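Local coordinates for uncharacterized protein C4B3.07 (Schizosaccharomyces pombe, PDB 3QTM), which is required for correct translation termination, directly inhibits Ofd1 and positively regulates the stability of the hypoxic transcription factor Sre1N, probably by restraining Ofd1-driven degradation, at residues 20-25 / 70-75; 65-70 / 116-121; 231-236 / 280-285; 238-243 / 273-278. All blocks are in the same frame, centred on the assembly; numbering follows the deposited sequence.

Contact 1: 20-25 / 70-75; sequences SQLWGL and HAAYSS
Trp23 and Ala72 meet through a CH-pi contact: Ala72 CB lies over one face of the indole, 3.6 Å from the centroid of the five-membered ring and 17° off the ring normal. It leans toward the rim on the NE1-CE2 side, 3.5 Å from Trp23 NE1. Apolar contacts surround this point. The benzo side of the indole passes Ala71, whose CB comes in at the ring edge, near its plane, 3.8 Å from Trp23 CZ2. Leu22 holds its CG anti to the backbone N (chi1 -169°), which sends CD2 to the same Ala72 methyl, at 4.0 Å from Ala72 CB; that one methyl therefore touches both the leucine branch and the indole face. Polar groups tie down the surroundings. Trp23 NE1 donates to the carbonyl O of Asp68, one turn before Ala72, and Arg120 makes a cation-pi contact with the indole. Ser75 OG turns back on its own helix and donates to Ala71 O at 3.0 Å; Ser75 N reaches that oxygen from the opposite face of the carbonyl plane. Helices 15-34 and 67-82 run nearly parallel here, 23° between their directions, with axes 9.6 Å apart, as expected for next-but-one helices in an alpha-solenoid of tetratricopeptide type; helix 38-58 touches Leu22 through Thr48 and Glu51. The chemistry is thus a buried, almost wholly apolar joint of a large flat ring on small methyls, in which the indole N-H is satisfied by a backbone carbonyl that probably also fixes the ring's rotation.

Contact 2: 65-70 / 116-121; sequences LPKDFH and GNESRL
Lys67 and Glu118 run alongside each other with their ends heading in one direction, where two helices of the tetratricopeptide-type solenoid begin next to each other: helix 67-82, with Pro66 at its N-cap position, and helix 119-142. Lys67 CD rests 3.7 Å from Glu118 CB, while the charged ends stay apart, Lys67 NZ being 4.7 Å from Glu118 OE1. A bend at the last torsion of the lysine (chi4 66°) instead turns NZ to Gly116 O, which it meets at 3.2 Å in the carbonyl plane, on a lone pair; Ala114 O takes a second bond from NZ. Leu121 points toward the foot of the lysine, its CD1 3.7 Å from Lys67 O, and its CD2 lies against the aliphatic chain. Asp68 slants over Arg120, with carboxylate and guanidinium planes 70° apart. Its OD1 sits 3.7 Å from Arg120 CB, but no N-H points at OD2, so any attraction between them is probably one of charge alone; the arginine makes its salt bridge with Asp178. Waters lie between the carboxylate and the other helix. Water 1 is within bonding distance of Asp68 OD1 and Asn117 O and accepts from Leu121 N at 3.0 Å; water 2 is placed likewise by OD1 and Asn117 OD1 and accepts from Arg120 N. A negative charge beside the first amides of helix 119-142 would probably suit the helix dipole. Asn117 itself caps that helix: its OD1 receives Ser119 N at 3.0 Å, the donor standing 42° out of the plane of the side-chain carbonyl.

Contact 3: 231-236 / 280-285; sequences YKLIAQ and NVIYTL
Leu233 and Ile282 mark the nearest backbone approach, their CA atoms 6.3 Å apart, where the helical segments 231-236 and 280-285 run antiparallel at 157° with axes 9.9 Å from each other, as successive helices do in a tetratricopeptide-type alpha-solenoid. Segment 280-285 is the last stretch of its helix, and Thr284 OG1 there donates back to Asn280 O, which Thr284 N approaches from the opposite face of the carbonyl plane. Between the helices the side chains meet at a slant or at right angles. Leu233 sets CD2 against the CG2 branch of Ile282, Leu233 CD2 to Ile282 CG2 measuring 3.7 Å; its chi1, -95°, departs from the staggered value, and the end of the side chain comes nearer to the partner helix than its start. Ile282 answers with its other branch, CG1, which packs 3.7 Å from Gln236 CB. Gln236 then bends at its second torsion (chi2 -69°), laying CG and the amide across Val281, with Gln236 NE2 3.9 Å from Val281 CG1. Leu285 stands across the stem of Lys232: Leu285 CD1 is 3.9 Å from Lys232 CB, and Leu285 CD2 is 4.1 Å from Lys232 CD. The lysine chain is extended, and its NZ leads away to a hydrogen bond with Pro225 O. Ile282 also touches Glu237 and Leu240 of helix 229-254. Near the surface, then, van der Waals contact holds the pair, with no hydrogen bond between the segments: Val281, Ile282 and Leu285 pack on Leu233 and on the aliphatic parts of Lys232 and Gln236.

Contact 4: 238-243 / 273-278; sequences AVLNNY and NNSVDT
Tyr243 turns its CG anti to the carbonyl carbon (chi1 -67°), swinging the ring into the space between helices 229-254 and 262-285, while Leu240 has its CG opposite the backbone N (chi1 176°) and carries CD1 to the carbonyl of Ser275, 3.4 Å from Ser275 O. The tyrosine ring is held on both faces. Asn274 CB makes a CH-pi contact 4.1 Å from the ring centroid, 26° off the normal, and Val239 CG1 of the ring's own helix lies over the opposite face. At the edge, near the ring plane, Thr278 OG1 comes within 3.3 Å of Tyr243 CE2. The other branch of the threonine, CG2, faces Leu240, 3.8 Å from Leu240 CB. Ser275 OG nestles beside the tyrosine stem, 3.2 Å from Tyr243 CB, with its hydrogen bond going to Trp271 O. No hydrogen bond joins the two segments, and the small Ser275 and Thr278 suit axes only 8.9 Å apart. This antiparallel pair of successive helices, as in tetratricopeptide-type solenoids, packs against two further helices: 213-220, whose Trp218 touches Val239 and whose Thr215 touches Tyr243, and 292-305, whose Lys294 meets Leu240 and whose Ile298 meets Ser275.

In the fold
The four contacts form two clusters in an all-helical chain. Contacts 1 and 2 come first along the sequence, their segments alternating; they share helix 67-82 and His70, have centres 10 Å apart and touch directly, Trp23 meeting Asp68 and Arg120, Ala71 meeting Arg120 and Leu121. Contacts 3 and 4 both join helices 229-254 and 262-285, contact 4 lying within the chain span that contact 3 brackets, again with centres 10 Å apart; Gln236 touches Thr278, and Ile282 touches Leu240. Between the clusters the centres are 29 to 33 Å apart and nothing touches. One pair thus knits the N-terminal family region and the other the C-terminal one, consistent with an elongated tetratricopeptide-type solenoid.

Contact 1: 20-25 / 70-75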
loop_
_atom_site.group_PDB
_atom_site.type_symbol
_atom_site.label_atom_id
_atom_site.label_comp_id
_atom_site.label_asym_id
_atom_site.label_seq_id
_atom_site.Cartn_x
_atom_site.Cartn_y
_atom_site.Cartn_z
ATOM N N SER A 20 16.751 19.729 0.255
ATOM C CA SER A 20 16.201 19.410 -1.040
ATOM C C SER A 20 17.135 18.448 -1.798
ATOM O O SER A 20 16.673 17.545 -2.498
ATOM C CB SER A 20 15.978 20.690 -1.838
ATOM O OG SER A 20 15.508 20.380 -3.126
ATOM N N GLN A 21 18.444 18.631 -1.658
ATOM C CA GLN A 21 19.374 17.724 -2.327
ATOM C C GLN A 21 19.352 16.348 -1.649
ATOM O O GLN A 21 19.507 15.311 -2.296
ATOM C CB GLN A 21 20.790 18.308 -2.365
ATOM C CG GLN A 21 20.930 19.535 -3.285
ATOM C CD GLN A 21 20.314 19.317 -4.679
ATOM O OE1 GLN A 21 20.509 18.274 -5.313
ATOM N NE2 GLN A 21 19.566 20.309 -5.154
ATOM N N LEU A 22 19.114 16.351 -0.343
ATOM C CA LEU A 22 19.006 15.117 0.412
ATOM C C LEU A 22 17.853 14.269 -0.128
ATOM O O LEU A 22 18.015 13.064 -0.385
ATOM C CB LEU A 22 18.834 15.435 1.901
ATOM C CG LEU A 22 18.949 14.320 2.930
ATOM C CD1 LEU A 22 20.369 13.740 2.937
ATOM C CD2 LEU A 22 18.547 14.869 4.306
ATOM N N TRP A 23 16.700 14.904 -0.335
ATOM C CA TRP A 23 15.552 14.221 -0.922
ATOM C C TRP A 23 15.857 13.725 -2.328
ATOM O O TRP A 23 15.392 12.655 -2.732
ATOM C CB TRP A 23 14.311 15.123 -0.929
ATOM C CG TRP A 23 13.518 14.980 0.327
ATOM C CD1 TRP A 23 13.522 15.820 1.402
ATOM C CD2 TRP A 23 12.645 13.887 0.669
ATOM N NE1 TRP A 23 12.688 15.331 2.386
ATOM C CE2 TRP A 23 12.136 14.149 1.960
ATOM C CE3 TRP A 23 12.232 12.727 0.001
ATOM C CZ2 TRP A 23 11.236 13.294 2.597
ATOM C CZ3 TRP A 23 11.335 11.875 0.635
ATOM C CH2 TRP A 23 10.849 12.165 1.925
ATOM N N GLY A 24 16.640 14.509 -3.065
ATOM C CA GLY A 24 17.003 14.168 -4.427
ATOM C C GLY A 24 17.763 12.851 -4.509
ATOM O O GLY A 24 17.491 12.037 -5.382
ATOM N N LEU A 25 18.708 12.656 -3.594
ATOM C CA LEU A 25 19.460 11.404 -3.483
ATOM C C LEU A 25 18.546 10.221 -3.195
ATOM O O LEU A 25 18.668 9.164 -3.831
ATOM C CB LEU A 25 20.517 11.504 -2.386
ATOM C CG LEU A 25 21.723 12.397 -2.697
ATOM C CD1 LEU A 25 22.600 12.587 -1.457
ATOM C CD2 LEU A 25 22.543 11.816 -3.875
ATOM N N HIS A 70 14.139 15.059 8.788
ATOM C CA HIS A 70 14.050 13.775 9.493
ATOM C C HIS A 70 13.268 12.746 8.668
ATOM O O HIS A 70 13.533 11.548 8.762
ATOM C CB HIS A 70 13.416 13.938 10.877
ATOM C CG HIS A 70 14.111 14.939 11.742
ATOM N ND1 HIS A 70 15.239 14.634 12.473
ATOM C CD2 HIS A 70 13.839 16.243 11.991
ATOM C CE1 HIS A 70 15.640 15.710 13.124
ATOM N NE2 HIS A 70 14.802 16.696 12.857
ATOM N N ALA A 71 12.311 13.223 7.864
ATOM C CA ALA A 71 11.545 12.355 6.979
ATOM C C ALA A 71 12.444 11.700 5.935
ATOM O O ALA A 71 12.316 10.512 5.683
ATOM C CB ALA A 71 10.423 13.129 6.304
ATOM N N ALA A 72 13.342 12.478 5.318
ATOM C CA ALA A 72 14.242 11.928 4.307
ATOM C C ALA A 72 15.216 10.937 4.934
ATOM O O ALA A 72 15.512 9.893 4.367
ATOM C CB ALA A 72 15.010 13.032 3.608
ATOM N N TYR A 73 15.738 11.295 6.101
ATOM C CA TYR A 73 16.694 10.463 6.797
ATOM C C TYR A 73 16.005 9.139 7.215
ATOM O O TYR A 73 16.548 8.046 7.032
ATOM C CB TYR A 73 17.202 11.234 8.012
ATOM C CG TYR A 73 18.448 10.696 8.648
ATOM C CD1 TYR A 73 19.159 11.462 9.561
ATOM C CD2 TYR A 73 18.931 9.424 8.328
ATOM C CE1 TYR A 73 20.310 10.969 10.165
ATOM C CE2 TYR A 73 20.087 8.920 8.924
ATOM C CZ TYR A 73 20.770 9.702 9.852
ATOM O OH TYR A 73 21.917 9.224 10.460
ATOM N N SER A 74 14.801 9.244 7.766
ATOM C CA SER A 74 14.031 8.060 8.132
ATOM C C SER A 74 13.794 7.169 6.916
ATOM O O SER A 74 13.949 5.963 7.005
ATOM C CB SER A 74 12.690 8.456 8.742
ATOM O OG SER A 74 11.903 7.311 8.990
ATOM N N SER A 75 13.431 7.775 5.781
ATOM C CA SER A 75 13.183 7.018 4.550
ATOM C C SER A 75 14.406 6.257 4.051
ATOM O O SER A 75 14.287 5.134 3.569
ATOM C CB SER A 75 12.676 7.930 3.435
ATOM O OG SER A 75 11.389 8.415 3.757
#

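Contact 2: 65-70 / 116-121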
loop_
_atom_site.group_PDB
_atom_site.type_symbol
_atom_site.label_atom_id
_atom_site.label_comp_id
_atom_site.label_asym_id
_atom_site.label_seq_id
_atom_site.Cartn_x
_atom_site.Cartn_y
_atom_site.Cartn_z
ATOM N N LEU A 65 16.296 22.064 12.218
ATOM C CA LEU A 65 16.116 21.240 11.031
ATOM C C LEU A 65 14.633 20.900 10.914
ATOM O O LEU A 65 13.986 20.593 11.903
ATOM C CB LEU A 65 16.979 19.979 11.092
ATOM C CG LEU A 65 18.487 20.208 10.945
ATOM C CD1 LEU A 65 19.278 18.949 11.328
ATOM C CD2 LEU A 65 18.846 20.692 9.528
ATOM N N PRO A 66 14.078 20.985 9.703
ATOM C CA PRO A 66 12.647 20.750 9.540
ATOM C C PRO A 66 12.284 19.282 9.590
ATOM O O PRO A 66 13.123 18.380 9.419
ATOM C CB PRO A 66 12.347 21.265 8.127
ATOM C CG PRO A 66 13.636 21.407 7.451
ATOM C CD PRO A 66 14.763 21.183 8.420
ATOM N N LYS A 67 10.995 19.058 9.775
ATOM C CA LYS A 67 10.439 17.720 9.713
ATOM C C LYS A 67 10.870 16.987 8.433
ATOM O O LYS A 67 11.105 15.781 8.471
ATOM C CB LYS A 67 8.922 17.777 9.798
ATOM C CG LYS A 67 8.376 18.306 11.132
ATOM C CD LYS A 67 6.887 17.982 11.259
ATOM C CE LYS A 67 6.310 18.469 12.583
ATOM N NZ LYS A 67 6.337 19.948 12.650
ATOM N N ASP A 68 10.956 17.711 7.315
ATOM C CA ASP A 68 11.349 17.115 6.033
ATOM C C ASP A 68 12.757 16.539 6.056
ATOM O O ASP A 68 13.044 15.592 5.341
ATOM C CB ASP A 68 11.253 18.133 4.888
ATOM C CG ASP A 68 9.823 18.379 4.443
ATOM O OD1 ASP A 68 8.917 17.648 4.911
ATOM O OD2 ASP A 68 9.610 19.301 3.619
ATOM N N PHE A 69 13.644 17.123 6.855
ATOM C CA PHE A 69 14.969 16.535 7.028
ATOM C C PHE A 69 14.868 15.151 7.681
ATOM O O PHE A 69 15.443 14.174 7.188
ATOM C CB PHE A 69 15.899 17.434 7.850
ATOM C CG PHE A 69 17.144 16.708 8.352
ATOM C CD1 PHE A 69 18.254 16.565 7.544
ATOM C CD2 PHE A 69 17.182 16.158 9.619
ATOM C CE1 PHE A 69 19.381 15.887 7.988
ATOM C CE2 PHE A 69 18.314 15.478 10.077
ATOM C CZ PHE A 69 19.408 15.336 9.259
ATOM N N HIS A 70 14.139 15.059 8.788
ATOM C CA HIS A 70 14.050 13.775 9.493
ATOM C C HIS A 70 13.268 12.746 8.668
ATOM O O HIS A 70 13.533 11.548 8.762
ATOM C CB HIS A 70 13.416 13.938 10.877
ATOM C CG HIS A 70 14.111 14.939 11.742
ATOM N ND1 HIS A 70 15.239 14.634 12.473
ATOM C CD2 HIS A 70 13.839 16.243 11.991
ATOM C CE1 HIS A 70 15.640 15.710 13.124
ATOM N NE2 HIS A 70 14.802 16.696 12.857
ATOM N N GLY A 116 8.028 22.828 10.662
ATOM C CA GLY A 116 7.739 22.680 9.243
ATOM C C GLY A 116 6.585 21.771 8.861
ATOM O O GLY A 116 5.985 21.126 9.712
ATOM N N ASN A 117 6.281 21.722 7.567
ATOM C CA ASN A 117 5.241 20.841 7.043
ATOM C C ASN A 117 5.477 19.366 7.416
ATOM O O ASN A 117 6.609 18.868 7.329
ATOM C CB ASN A 117 5.131 20.995 5.517
ATOM C CG ASN A 117 3.956 20.228 4.939
ATOM O OD1 ASN A 117 4.017 19.014 4.730
ATOM N ND2 ASN A 117 2.873 20.935 4.685
ATOM N N GLU A 118 4.405 18.676 7.797
ATOM C CA GLU A 118 4.504 17.350 8.418
ATOM C C GLU A 118 4.127 16.156 7.514
ATOM O O GLU A 118 4.232 15.000 7.929
ATOM C CB GLU A 118 3.647 17.325 9.689
ATOM C CG GLU A 118 2.172 17.532 9.428
ATOM C CD GLU A 118 1.379 17.888 10.690
ATOM O OE1 GLU A 118 1.990 18.295 11.710
ATOM O OE2 GLU A 118 0.132 17.767 10.651
ATOM N N SER A 119 3.677 16.434 6.295
ATOM C CA SER A 119 3.216 15.386 5.388
ATOM C C SER A 119 4.255 14.287 5.128
ATOM O O SER A 119 3.963 13.102 5.272
ATOM C CB SER A 119 2.763 16.008 4.063
ATOM O OG SER A 119 1.629 16.835 4.274
ATOM N N ARG A 120 5.463 14.685 4.751
ATOM C CA ARG A 120 6.498 13.712 4.435
ATOM C C ARG A 120 6.888 12.930 5.685
ATOM O O ARG A 120 7.174 11.752 5.610
ATOM C CB ARG A 120 7.718 14.379 3.784
ATOM C CG ARG A 120 7.487 14.794 2.336
ATOM C CD ARG A 120 8.579 15.733 1.802
ATOM N NE ARG A 120 8.180 16.267 0.504
ATOM C CZ ARG A 120 8.603 15.801 -0.669
ATOM N NH1 ARG A 120 9.481 14.803 -0.729
ATOM N NH2 ARG A 120 8.149 16.342 -1.792
ATOM N N LEU A 121 6.867 13.590 6.837
ATOM C CA LEU A 121 7.211 12.922 8.082
ATOM C C LEU A 121 6.141 11.900 8.440
ATOM O O LEU A 121 6.461 10.780 8.857
ATOM C CB LEU A 121 7.389 13.926 9.230
ATOM C CG LEU A 121 8.013 13.288 10.481
ATOM C CD1 LEU A 121 9.503 12.939 10.213
ATOM C CD2 LEU A 121 7.853 14.156 11.734
HETATM O O HOH W 1 7.597 16.518 6.820
HETATM O O HOH W 2 6.212 17.442 3.869
HETATM O O HOH W 3 9.094 20.074 7.009
#

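Contact 3: 231-236 / 280-285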
loop_
_atom_site.group_PDB
_atom_site.type_symbol
_atom_site.label_atom_id
_atom_site.label_comp_id
_atom_site.label_asym_id
_atom_site.label_seq_id
_atom_site.Cartn_x
_atom_site.Cartn_y
_atom_site.Cartn_z
ATOM N N TYR A 231 1.607 4.346 -13.568
ATOM C CA TYR A 231 1.435 4.529 -12.122
ATOM C C TYR A 231 -0.025 4.513 -11.685
ATOM O O TYR A 231 -0.348 3.968 -10.628
ATOM C CB TYR A 231 2.154 5.793 -11.626
ATOM C CG TYR A 231 3.649 5.723 -11.870
ATOM C CD1 TYR A 231 4.460 4.904 -11.091
ATOM C CD2 TYR A 231 4.242 6.449 -12.902
ATOM C CE1 TYR A 231 5.827 4.816 -11.319
ATOM C CE2 TYR A 231 5.611 6.374 -13.145
ATOM C CZ TYR A 231 6.399 5.557 -12.346
ATOM O OH TYR A 231 7.751 5.473 -12.572
ATOM N N LYS A 232 -0.904 5.109 -12.490
ATOM C CA LYS A 232 -2.333 5.050 -12.209
ATOM C C LYS A 232 -2.780 3.593 -12.066
ATOM O O LYS A 232 -3.609 3.270 -11.230
ATOM C CB LYS A 232 -3.127 5.724 -13.316
ATOM C CG LYS A 232 -2.897 7.202 -13.458
ATOM C CD LYS A 232 -3.766 7.754 -14.569
ATOM C CE LYS A 232 -3.532 9.236 -14.802
ATOM N NZ LYS A 232 -4.443 9.748 -15.863
ATOM N N LEU A 233 -2.208 2.717 -12.884
ATOM C CA LEU A 233 -2.545 1.300 -12.855
ATOM C C LEU A 233 -2.245 0.642 -11.518
ATOM O O LEU A 233 -3.081 -0.076 -10.963
ATOM C CB LEU A 233 -1.784 0.550 -13.950
ATOM C CG LEU A 233 -2.521 0.341 -15.262
ATOM C CD1 LEU A 233 -1.602 -0.323 -16.292
ATOM C CD2 LEU A 233 -3.760 -0.507 -14.991
ATOM N N ILE A 234 -1.037 0.861 -11.013
ATOM C CA ILE A 234 -0.635 0.254 -9.752
ATOM C C ILE A 234 -1.578 0.676 -8.620
ATOM O O ILE A 234 -2.035 -0.159 -7.835
ATOM C CB ILE A 234 0.825 0.611 -9.375
ATOM C CG1 ILE A 234 1.783 0.195 -10.506
ATOM C CG2 ILE A 234 1.192 -0.037 -8.030
ATOM C CD1 ILE A 234 3.256 0.444 -10.213
ATOM N N ALA A 235 -1.859 1.976 -8.550
ATOM C CA ALA A 235 -2.786 2.539 -7.562
ATOM C C ALA A 235 -4.216 1.981 -7.698
ATOM O O ALA A 235 -4.838 1.589 -6.708
ATOM C CB ALA A 235 -2.803 4.075 -7.679
ATOM N N GLN A 236 -4.732 1.960 -8.924
ATOM C CA GLN A 236 -6.097 1.497 -9.166
ATOM C C GLN A 236 -6.227 0.000 -8.890
ATOM O O GLN A 236 -7.242 -0.445 -8.364
ATOM C CB GLN A 236 -6.560 1.832 -10.587
ATOM C CG GLN A 236 -6.748 3.322 -10.866
ATOM C CD GLN A 236 -7.928 3.940 -10.109
ATOM O OE1 GLN A 236 -8.664 3.257 -9.387
ATOM N NE2 GLN A 236 -8.107 5.241 -10.275
ATOM N N ASN A 280 -13.285 -0.908 -14.672
ATOM C CA ASN A 280 -13.459 -0.140 -15.906
ATOM C C ASN A 280 -12.389 0.936 -16.100
ATOM O O ASN A 280 -11.916 1.159 -17.216
ATOM C CB ASN A 280 -14.872 0.471 -16.000
ATOM C CG ASN A 280 -15.883 -0.497 -16.598
ATOM O OD1 ASN A 280 -16.902 -0.806 -15.984
ATOM N ND2 ASN A 280 -15.587 -1.002 -17.793
ATOM N N VAL A 281 -12.013 1.608 -15.015
ATOM C CA VAL A 281 -10.933 2.582 -15.086
ATOM C C VAL A 281 -9.642 1.865 -15.503
ATOM O O VAL A 281 -8.909 2.342 -16.359
ATOM C CB VAL A 281 -10.718 3.279 -13.734
ATOM C CG1 VAL A 281 -9.394 4.044 -13.732
ATOM C CG2 VAL A 281 -11.920 4.203 -13.394
ATOM N N ILE A 282 -9.386 0.707 -14.897
ATOM C CA ILE A 282 -8.207 -0.084 -15.211
ATOM C C ILE A 282 -8.217 -0.539 -16.670
ATOM O O ILE A 282 -7.195 -0.467 -17.360
ATOM C CB ILE A 282 -8.082 -1.293 -14.261
ATOM C CG1 ILE A 282 -7.755 -0.815 -12.838
ATOM C CG2 ILE A 282 -7.022 -2.277 -14.746
ATOM C CD1 ILE A 282 -8.010 -1.860 -11.759
ATOM N N TYR A 283 -9.376 -0.989 -17.143
ATOM C CA TYR A 283 -9.493 -1.494 -18.509
ATOM C C TYR A 283 -9.276 -0.378 -19.521
ATOM O O TYR A 283 -8.740 -0.609 -20.600
ATOM C CB TYR A 283 -10.852 -2.172 -18.721
ATOM C CG TYR A 283 -10.956 -3.040 -19.963
ATOM C CD1 TYR A 283 -10.068 -4.092 -20.181
ATOM C CD2 TYR A 283 -11.961 -2.827 -20.902
ATOM C CE1 TYR A 283 -10.170 -4.898 -21.292
ATOM C CE2 TYR A 283 -12.069 -3.633 -22.026
ATOM C CZ TYR A 283 -11.170 -4.668 -22.214
ATOM O OH TYR A 283 -11.266 -5.475 -23.323
ATOM N N THR A 284 -9.675 0.836 -19.166
ATOM C CA THR A 284 -9.423 1.990 -20.027
ATOM C C THR A 284 -7.946 2.383 -20.046
ATOM O O THR A 284 -7.458 2.981 -21.010
ATOM C CB THR A 284 -10.231 3.215 -19.584
ATOM O OG1 THR A 284 -11.629 2.901 -19.602
ATOM C CG2 THR A 284 -9.959 4.389 -20.517
ATOM N N LEU A 285 -7.237 2.060 -18.971
ATOM C CA LEU A 285 -5.824 2.426 -18.852
ATOM C C LEU A 285 -4.924 1.420 -19.564
ATOM O O LEU A 285 -4.022 1.792 -20.313
ATOM C CB LEU A 285 -5.422 2.536 -17.378
ATOM C CG LEU A 285 -6.055 3.698 -16.620
ATOM C CD1 LEU A 285 -5.858 3.547 -15.103
ATOM C CD2 LEU A 285 -5.487 5.023 -17.134
#

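Contact 4: 238-243 / 273-278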
loop_
_atom_site.group_PDB
_atom_site.type_symbol
_atom_site.label_atom_id
_atom_site.label_comp_id
_atom_site.label_asym_id
_atom_site.label_seq_id
_atom_site.Cartn_x
_atom_site.Cartn_y
_atom_site.Cartn_z
ATOM N N ALA A 238 -4.577 -1.549 -6.571
ATOM C CA ALA A 238 -4.638 -1.658 -5.114
ATOM C C ALA A 238 -6.033 -1.260 -4.618
ATOM O O ALA A 238 -6.558 -1.830 -3.661
ATOM C CB ALA A 238 -3.566 -0.792 -4.450
ATOM N N VAL A 239 -6.631 -0.266 -5.260
ATOM C CA VAL A 239 -8.004 0.102 -4.922
ATOM C C VAL A 239 -8.982 -1.025 -5.288
ATOM O O VAL A 239 -9.814 -1.413 -4.479
ATOM C CB VAL A 239 -8.419 1.411 -5.590
ATOM C CG1 VAL A 239 -9.909 1.670 -5.369
ATOM C CG2 VAL A 239 -7.565 2.552 -5.053
ATOM N N LEU A 240 -8.865 -1.564 -6.496
ATOM C CA LEU A 240 -9.698 -2.695 -6.881
ATOM C C LEU A 240 -9.596 -3.839 -5.855
ATOM O O LEU A 240 -10.614 -4.411 -5.445
ATOM C CB LEU A 240 -9.331 -3.189 -8.282
ATOM C CG LEU A 240 -10.081 -4.432 -8.769
ATOM C CD1 LEU A 240 -11.580 -4.182 -8.772
ATOM C CD2 LEU A 240 -9.604 -4.833 -10.151
ATOM N N ASN A 241 -8.374 -4.153 -5.430
ATOM C CA ASN A 241 -8.152 -5.174 -4.405
ATOM C C ASN A 241 -8.850 -4.894 -3.070
ATOM O O ASN A 241 -9.440 -5.790 -2.462
ATOM C CB ASN A 241 -6.659 -5.367 -4.151
ATOM C CG ASN A 241 -6.389 -6.379 -3.051
ATOM O OD1 ASN A 241 -6.727 -7.554 -3.187
ATOM N ND2 ASN A 241 -5.786 -5.927 -1.951
ATOM N N ASN A 242 -8.770 -3.659 -2.593
ATOM C CA ASN A 242 -9.470 -3.312 -1.360
ATOM C C ASN A 242 -10.997 -3.433 -1.500
ATOM O O ASN A 242 -11.663 -3.956 -0.605
ATOM C CB ASN A 242 -9.042 -1.935 -0.846
ATOM C CG ASN A 242 -7.642 -1.959 -0.191
ATOM O OD1 ASN A 242 -7.481 -2.379 0.956
ATOM N ND2 ASN A 242 -6.632 -1.500 -0.930
ATOM N N TYR A 243 -11.549 -2.977 -2.624
ATOM C CA TYR A 243 -12.990 -3.130 -2.849
ATOM C C TYR A 243 -13.433 -4.597 -2.844
ATOM O O TYR A 243 -14.413 -4.954 -2.189
ATOM C CB TYR A 243 -13.437 -2.468 -4.150
ATOM C CG TYR A 243 -13.310 -0.968 -4.136
ATOM C CD1 TYR A 243 -13.123 -0.283 -2.945
ATOM C CD2 TYR A 243 -13.396 -0.230 -5.314
ATOM C CE1 TYR A 243 -13.004 1.094 -2.921
ATOM C CE2 TYR A 243 -13.281 1.151 -5.298
ATOM C CZ TYR A 243 -13.087 1.806 -4.097
ATOM O OH TYR A 243 -12.973 3.180 -4.076
ATOM N N ASN A 273 -20.032 -3.591 -6.991
ATOM C CA ASN A 273 -20.248 -2.581 -8.022
ATOM C C ASN A 273 -19.192 -1.470 -8.054
ATOM O O ASN A 273 -18.875 -0.950 -9.121
ATOM C CB ASN A 273 -21.656 -1.990 -7.916
ATOM C CG ASN A 273 -22.681 -2.827 -8.649
ATOM O OD1 ASN A 273 -22.467 -3.213 -9.803
ATOM N ND2 ASN A 273 -23.789 -3.130 -7.983
ATOM N N ASN A 274 -18.667 -1.098 -6.886
ATOM C CA ASN A 274 -17.493 -0.228 -6.820
ATOM C C ASN A 274 -16.316 -0.878 -7.554
ATOM O O ASN A 274 -15.550 -0.214 -8.258
ATOM C CB ASN A 274 -17.102 0.033 -5.365
ATOM C CG ASN A 274 -18.037 1.011 -4.673
ATOM O OD1 ASN A 274 -18.619 1.892 -5.311
ATOM N ND2 ASN A 274 -18.177 0.865 -3.359
ATOM N N SER A 275 -16.186 -2.186 -7.374
ATOM C CA SER A 275 -15.124 -2.951 -8.015
ATOM C C SER A 275 -15.283 -2.873 -9.526
ATOM O O SER A 275 -14.305 -2.703 -10.250
ATOM C CB SER A 275 -15.165 -4.405 -7.547
ATOM O OG SER A 275 -14.935 -4.481 -6.157
ATOM N N VAL A 276 -16.528 -2.980 -9.998
ATOM C CA VAL A 276 -16.798 -2.883 -11.430
ATOM C C VAL A 276 -16.355 -1.537 -11.966
ATOM O O VAL A 276 -15.731 -1.452 -13.030
ATOM C CB VAL A 276 -18.292 -3.099 -11.753
ATOM C CG1 VAL A 276 -18.557 -2.836 -13.240
ATOM C CG2 VAL A 276 -18.708 -4.509 -11.375
ATOM N N ASP A 277 -16.673 -0.479 -11.223
ATOM C CA ASP A 277 -16.338 0.872 -11.656
ATOM C C ASP A 277 -14.831 1.013 -11.809
ATOM O O ASP A 277 -14.341 1.526 -12.818
ATOM C CB ASP A 277 -16.875 1.900 -10.662
ATOM C CG ASP A 277 -18.404 1.898 -10.588
ATOM O OD1 ASP A 277 -19.047 1.472 -11.572
ATOM O OD2 ASP A 277 -18.962 2.323 -9.551
ATOM N N THR A 278 -14.108 0.531 -10.803
ATOM C CA THR A 278 -12.658 0.618 -10.779
ATOM C C THR A 278 -12.016 -0.298 -11.827
ATOM O O THR A 278 -11.041 0.086 -12.471
ATOM C CB THR A 278 -12.096 0.346 -9.359
ATOM O OG1 THR A 278 -12.520 1.395 -8.472
ATOM C CG2 THR A 278 -10.552 0.263 -9.366
#